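PDB 1G43: scaffolding protein from Clostridium cellulolyticum, which probably binds crystalline cellulose through this family IIIa carbohydrate-binding module, so attaching the cellulosome scaffoldin and its enzymes to the substrate. Local coordinates for residues A1-V6 against G151-Y156; T74-G79 against N100-S105. All blocks are in the same frame, centred on the assembly; numbering follows the deposited sequence.

Contact 1: A1-V6 against G151-Y156; sequences AGTGVV and GGTLAY
T3 and G4 give their backbone N-H groups to two successive carbonyls of the last strand. T3 N donates to L154 O at 3.0 Å, with 154° at the hydrogen. G4 N donates to A155 O at 2.7 Å, and here the donor stands 16° out of the carbonyl plane. L154 O also receives a CA-H contact from G2 CA, at 3.5 Å. T3 OG1 sits too close to A155 CA in the model, so any bond it makes to L154 O is doubtful. A water donates to T153 O at 3.2 Å. V5 bonds through its backbone to T31, G4 O takes a weak bond from T31 OG1, and A155 and Y156 both bond through their backbones to A148, a classic beta bulge. The apolar part is small. V6 CG2 lies 4.0 Å from A155 CB, and the CB of V5 approaches that same methyl. Y156 CB rests against V6 O, while its ring leads off and its OH bonds to D142. Residues 1-5 form no regular strand; they pass the edge of 153-155 at a slant. Strand 153-155 is one of the two outermost strands of its five-stranded sheet and pairs with 147-150. V6 already begins strand 6-11 of the other large sheet.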
loop_
_atom_site.group_PDB
_atom_site.type_symbol
_atom_site.label_atom_id
_atom_site.label_comp_id
_atom_site.label_asym_id
_atom_site.label_seq_id
_atom_site.Cartn_x
_atom_site.Cartn_y
_atom_site.Cartn_z
ATOM N N ALA A 1 1.517 -17.772 3.145
ATOM C CA ALA A 1 0.151 -18.194 3.547
ATOM C C ALA A 1 -0.888 -17.298 2.852
ATOM O O ALA A 1 -2.057 -17.195 3.282
ATOM C CB ALA A 1 0.006 -18.115 5.096
ATOM N N GLY A 2 -0.446 -16.667 1.759
ATOM C CA GLY A 2 -1.313 -15.786 0.997
ATOM C C GLY A 2 -2.208 -16.587 0.083
ATOM O O GLY A 2 -1.778 -17.594 -0.518
ATOM N N THR A 3 -3.453 -16.117 -0.039
ATOM C CA THR A 3 -4.485 -16.781 -0.845
ATOM C C THR A 3 -4.345 -16.654 -2.377
ATOM O O THR A 3 -4.947 -17.443 -3.126
ATOM C CB THR A 3 -5.881 -16.284 -0.420
ATOM O OG1 THR A 3 -5.892 -14.846 -0.445
ATOM C CG2 THR A 3 -6.223 -16.771 0.987
ATOM N N GLY A 4 -3.584 -15.680 -2.856
ATOM C CA GLY A 4 -3.402 -15.560 -4.301
ATOM C C GLY A 4 -4.635 -15.103 -5.072
ATOM O O GLY A 4 -4.782 -15.370 -6.267
ATOM N N VAL A 5 -5.525 -14.423 -4.364
ATOM C CA VAL A 5 -6.741 -13.881 -4.933
ATOM C C VAL A 5 -6.324 -12.681 -5.764
ATOM O O VAL A 5 -7.021 -12.269 -6.694
ATOM C CB VAL A 5 -7.684 -13.481 -3.795
ATOM C CG1 VAL A 5 -8.521 -12.266 -4.178
ATOM C CG2 VAL A 5 -8.594 -14.673 -3.471
ATOM N N VAL A 6 -5.174 -12.114 -5.410
ATOM C CA VAL A 6 -4.610 -10.971 -6.141
ATOM C C VAL A 6 -3.094 -11.078 -6.180
ATOM O O VAL A 6 -2.484 -11.751 -5.359
ATOM C CB VAL A 6 -5.000 -9.612 -5.501
ATOM C CG1 VAL A 6 -6.492 -9.522 -5.404
ATOM C CG2 VAL A 6 -4.362 -9.445 -4.128
ATOM N N GLY A 151 -10.912 -9.024 2.176
ATOM C CA GLY A 151 -11.932 -9.458 3.115
ATOM C C GLY A 151 -11.383 -9.847 4.485
ATOM O O GLY A 151 -12.039 -10.575 5.237
ATOM N N GLY A 152 -10.191 -9.384 4.840
ATOM C CA GLY A 152 -9.681 -9.730 6.156
ATOM C C GLY A 152 -8.679 -10.861 6.189
ATOM O O GLY A 152 -8.173 -11.182 7.253
ATOM N N THR A 153 -8.394 -11.483 5.051
ATOM C CA THR A 153 -7.401 -12.551 5.036
ATOM C C THR A 153 -6.295 -12.257 4.011
ATOM O O THR A 153 -6.551 -11.706 2.932
ATOM C CB THR A 153 -8.046 -13.938 4.741
ATOM O OG1 THR A 153 -8.411 -14.024 3.355
ATOM C CG2 THR A 153 -9.306 -14.130 5.590
ATOM N N LEU A 154 -5.066 -12.610 4.372
ATOM C CA LEU A 154 -3.886 -12.381 3.539
ATOM C C LEU A 154 -4.023 -13.002 2.171
ATOM O O LEU A 154 -4.254 -14.205 2.061
ATOM C CB LEU A 154 -2.649 -12.962 4.236
ATOM C CG LEU A 154 -1.256 -12.714 3.657
ATOM C CD1 LEU A 154 -0.871 -11.257 3.775
ATOM C CD2 LEU A 154 -0.265 -13.547 4.455
ATOM N N ALA A 155 -3.857 -12.195 1.128
ATOM C CA ALA A 155 -3.976 -12.678 -0.239
ATOM C C ALA A 155 -2.646 -12.642 -0.988
ATOM O O ALA A 155 -2.465 -13.361 -1.979
ATOM C CB ALA A 155 -5.028 -11.859 -0.986
ATOM N N TYR A 156 -1.728 -11.797 -0.514
ATOM C CA TYR A 156 -0.397 -11.635 -1.122
ATOM C C TYR A 156 0.621 -11.081 -0.109
ATOM O O TYR A 156 0.275 -10.298 0.787
ATOM C CB TYR A 156 -0.468 -10.685 -2.312
ATOM C CG TYR A 156 0.880 -10.350 -2.928
ATOM C CD1 TYR A 156 1.466 -11.173 -3.899
ATOM C CD2 TYR A 156 1.597 -9.224 -2.499
ATOM C CE1 TYR A 156 2.742 -10.884 -4.422
ATOM C CE2 TYR A 156 2.870 -8.922 -3.011
ATOM C CZ TYR A 156 3.435 -9.752 -3.967
ATOM O OH TYR A 156 4.693 -9.440 -4.439
HETATM O O HOH W 1 -7.536 -13.244 0.307
#

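Contact 2: T74-G79 against N100-S105; sequences TSKVTG and NSDAGS
K76 and N100 meet in the beta-sandwich where strand 77-88 starts, after the 3-10 segment 74-76, and its antiparallel neighbour 91-99 ends in a loop. N100 N donates to K76 O at 2.9 Å. The bond is straight, 162° at the hydrogen, and the donor lies nearly along the C=O axis. The N100 side chain folds back over the same peptide. Its CG stands beside the backbone N (chi1 -58°), which lays the amide 3.5 Å from K76 O, measured from CG. ND2 is near that oxygen too, but at a poor angle for a bond. On the strand side, T78 CG2 touches N100 OD1 at 3.5 Å. The K76 chain bends at chi2 (90°) and crosses both N100 and D102 at about a right angle. K76 CG comes within 4.1 Å of A103 CA.

One step outward, a type I beta turn from N100 to A103 sets these groups in place. A103 N closes it on N100 O at 3.0 Å. A103 O is in turn bonded to Y64 OH, and G104 pairs with L38. On the other segment, T78 keeps the sheet pairing with A98, and V77 points away into the sandwich against C59, A62, V97 and L99. The charged ends are only loosely matched: K76 NZ stays 4.4 Å from D102 OD2, beyond a salt bridge.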
loop_
_atom_site.group_PDB
_atom_site.type_symbol
_atom_site.label_atom_id
_atom_site.label_comp_id
_atom_site.label_asym_id
_atom_site.label_seq_id
_atom_site.Cartn_x
_atom_site.Cartn_y
_atom_site.Cartn_z
ATOM N N THR A 74 -8.869 8.010 -7.324
ATOM C CA THR A 74 -7.946 8.802 -6.488
ATOM C C THR A 74 -8.528 9.361 -5.178
ATOM O O THR A 74 -7.948 9.180 -4.103
ATOM C CB THR A 74 -7.357 9.961 -7.278
ATOM O OG1 THR A 74 -6.577 9.437 -8.353
ATOM C CG2 THR A 74 -6.464 10.819 -6.384
ATOM N N SER A 75 -9.675 10.016 -5.265
ATOM C CA SER A 75 -10.289 10.589 -4.085
ATOM C C SER A 75 -10.906 9.552 -3.141
ATOM O O SER A 75 -11.279 9.896 -2.029
ATOM C CB SER A 75 -11.371 11.630 -4.496
ATOM O OG SER A 75 -12.481 11.020 -5.149
ATOM N N LYS A 76 -11.005 8.293 -3.565
ATOM C CA LYS A 76 -11.593 7.244 -2.741
ATOM C C LYS A 76 -10.638 6.444 -1.871
ATOM O O LYS A 76 -11.054 5.519 -1.180
ATOM C CB LYS A 76 -12.341 6.240 -3.615
ATOM C CG LYS A 76 -13.787 6.567 -3.786
ATOM C CD LYS A 76 -14.045 7.431 -4.974
ATOM C CE LYS A 76 -15.489 7.891 -4.968
ATOM N NZ LYS A 76 -15.906 8.216 -6.346
ATOM N N VAL A 77 -9.366 6.789 -1.896
ATOM C CA VAL A 77 -8.387 6.069 -1.108
ATOM C C VAL A 77 -8.107 6.725 0.239
ATOM O O VAL A 77 -8.027 7.930 0.338
ATOM C CB VAL A 77 -7.094 5.932 -1.935
ATOM C CG1 VAL A 77 -6.017 5.196 -1.147
ATOM C CG2 VAL A 77 -7.425 5.228 -3.227
ATOM N N THR A 78 -7.977 5.935 1.287
ATOM C CA THR A 78 -7.675 6.495 2.592
ATOM C C THR A 78 -6.464 5.755 3.163
ATOM O O THR A 78 -6.195 4.594 2.791
ATOM C CB THR A 78 -8.863 6.341 3.591
ATOM O OG1 THR A 78 -9.071 4.957 3.895
ATOM C CG2 THR A 78 -10.122 6.922 3.007
ATOM N N GLY A 79 -5.756 6.434 4.065
ATOM C CA GLY A 79 -4.583 5.863 4.688
ATOM C C GLY A 79 -4.704 5.942 6.190
ATOM O O GLY A 79 -5.270 6.896 6.706
ATOM N N ASN A 100 -12.846 3.586 -0.009
ATOM C CA ASN A 100 -14.216 3.781 0.468
ATOM C C ASN A 100 -15.219 2.753 -0.096
ATOM O O ASN A 100 -14.981 2.073 -1.094
ATOM C CB ASN A 100 -14.706 5.198 0.145
ATOM C CG ASN A 100 -13.822 6.287 0.758
ATOM O OD1 ASN A 100 -13.347 6.156 1.898
ATOM N ND2 ASN A 100 -13.614 7.389 0.000
ATOM N N SER A 101 -16.361 2.674 0.563
ATOM C CA SER A 101 -17.408 1.727 0.208
ATOM C C SER A 101 -17.838 1.727 -1.258
ATOM O O SER A 101 -18.259 0.695 -1.792
ATOM C CB SER A 101 -18.621 1.987 1.101
ATOM O OG SER A 101 -19.122 3.308 0.888
ATOM N N ASP A 102 -17.720 2.871 -1.923
ATOM C CA ASP A 102 -18.143 2.946 -3.307
ATOM C C ASP A 102 -17.021 3.049 -4.322
ATOM O O ASP A 102 -17.238 3.482 -5.463
ATOM C CB ASP A 102 -19.141 4.111 -3.472
ATOM C CG ASP A 102 -18.529 5.473 -3.142
ATOM O OD1 ASP A 102 -17.612 5.576 -2.263
ATOM O OD2 ASP A 102 -18.982 6.453 -3.764
ATOM N N ALA A 103 -15.811 2.659 -3.928
ATOM C CA ALA A 103 -14.689 2.725 -4.851
ATOM C C ALA A 103 -15.068 2.022 -6.158
ATOM O O ALA A 103 -14.739 2.499 -7.259
ATOM C CB ALA A 103 -13.473 2.055 -4.231
ATOM N N GLY A 104 -15.773 0.894 -6.036
ATOM C CA GLY A 104 -16.169 0.127 -7.215
ATOM C C GLY A 104 -15.780 -1.339 -7.121
ATOM O O GLY A 104 -15.455 -1.846 -6.046
ATOM N N SER A 105 -15.830 -2.052 -8.240
ATOM C CA SER A 105 -15.464 -3.470 -8.208
ATOM C C SER A 105 -14.369 -3.686 -9.236
ATOM O O SER A 105 -14.431 -3.165 -10.346
ATOM C CB SER A 105 -16.680 -4.356 -8.528
ATOM O OG SER A 105 -16.720 -5.526 -7.698
#

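From the N terminus, residues 1-6 open contact 1. The chain then builds most of both sheets before 151-156 returns to close this loop, joining the two ends of the domain. Contact 2 is nested inside it. It opens at 74-79, after strand 69-72, and closes at 100-105, once strands 77-88 and 91-99 have formed their hairpin. The two contacts do not cross. The centres of contact 1 and contact 2 lie about 19 Å apart. The nearest atoms of contact 1 and contact 2 are about 11 Å apart, so the two do not touch. Both reach the same five-stranded sheet, at its two outermost strands: contact 1 at 153-155, contact 2 at 77-88.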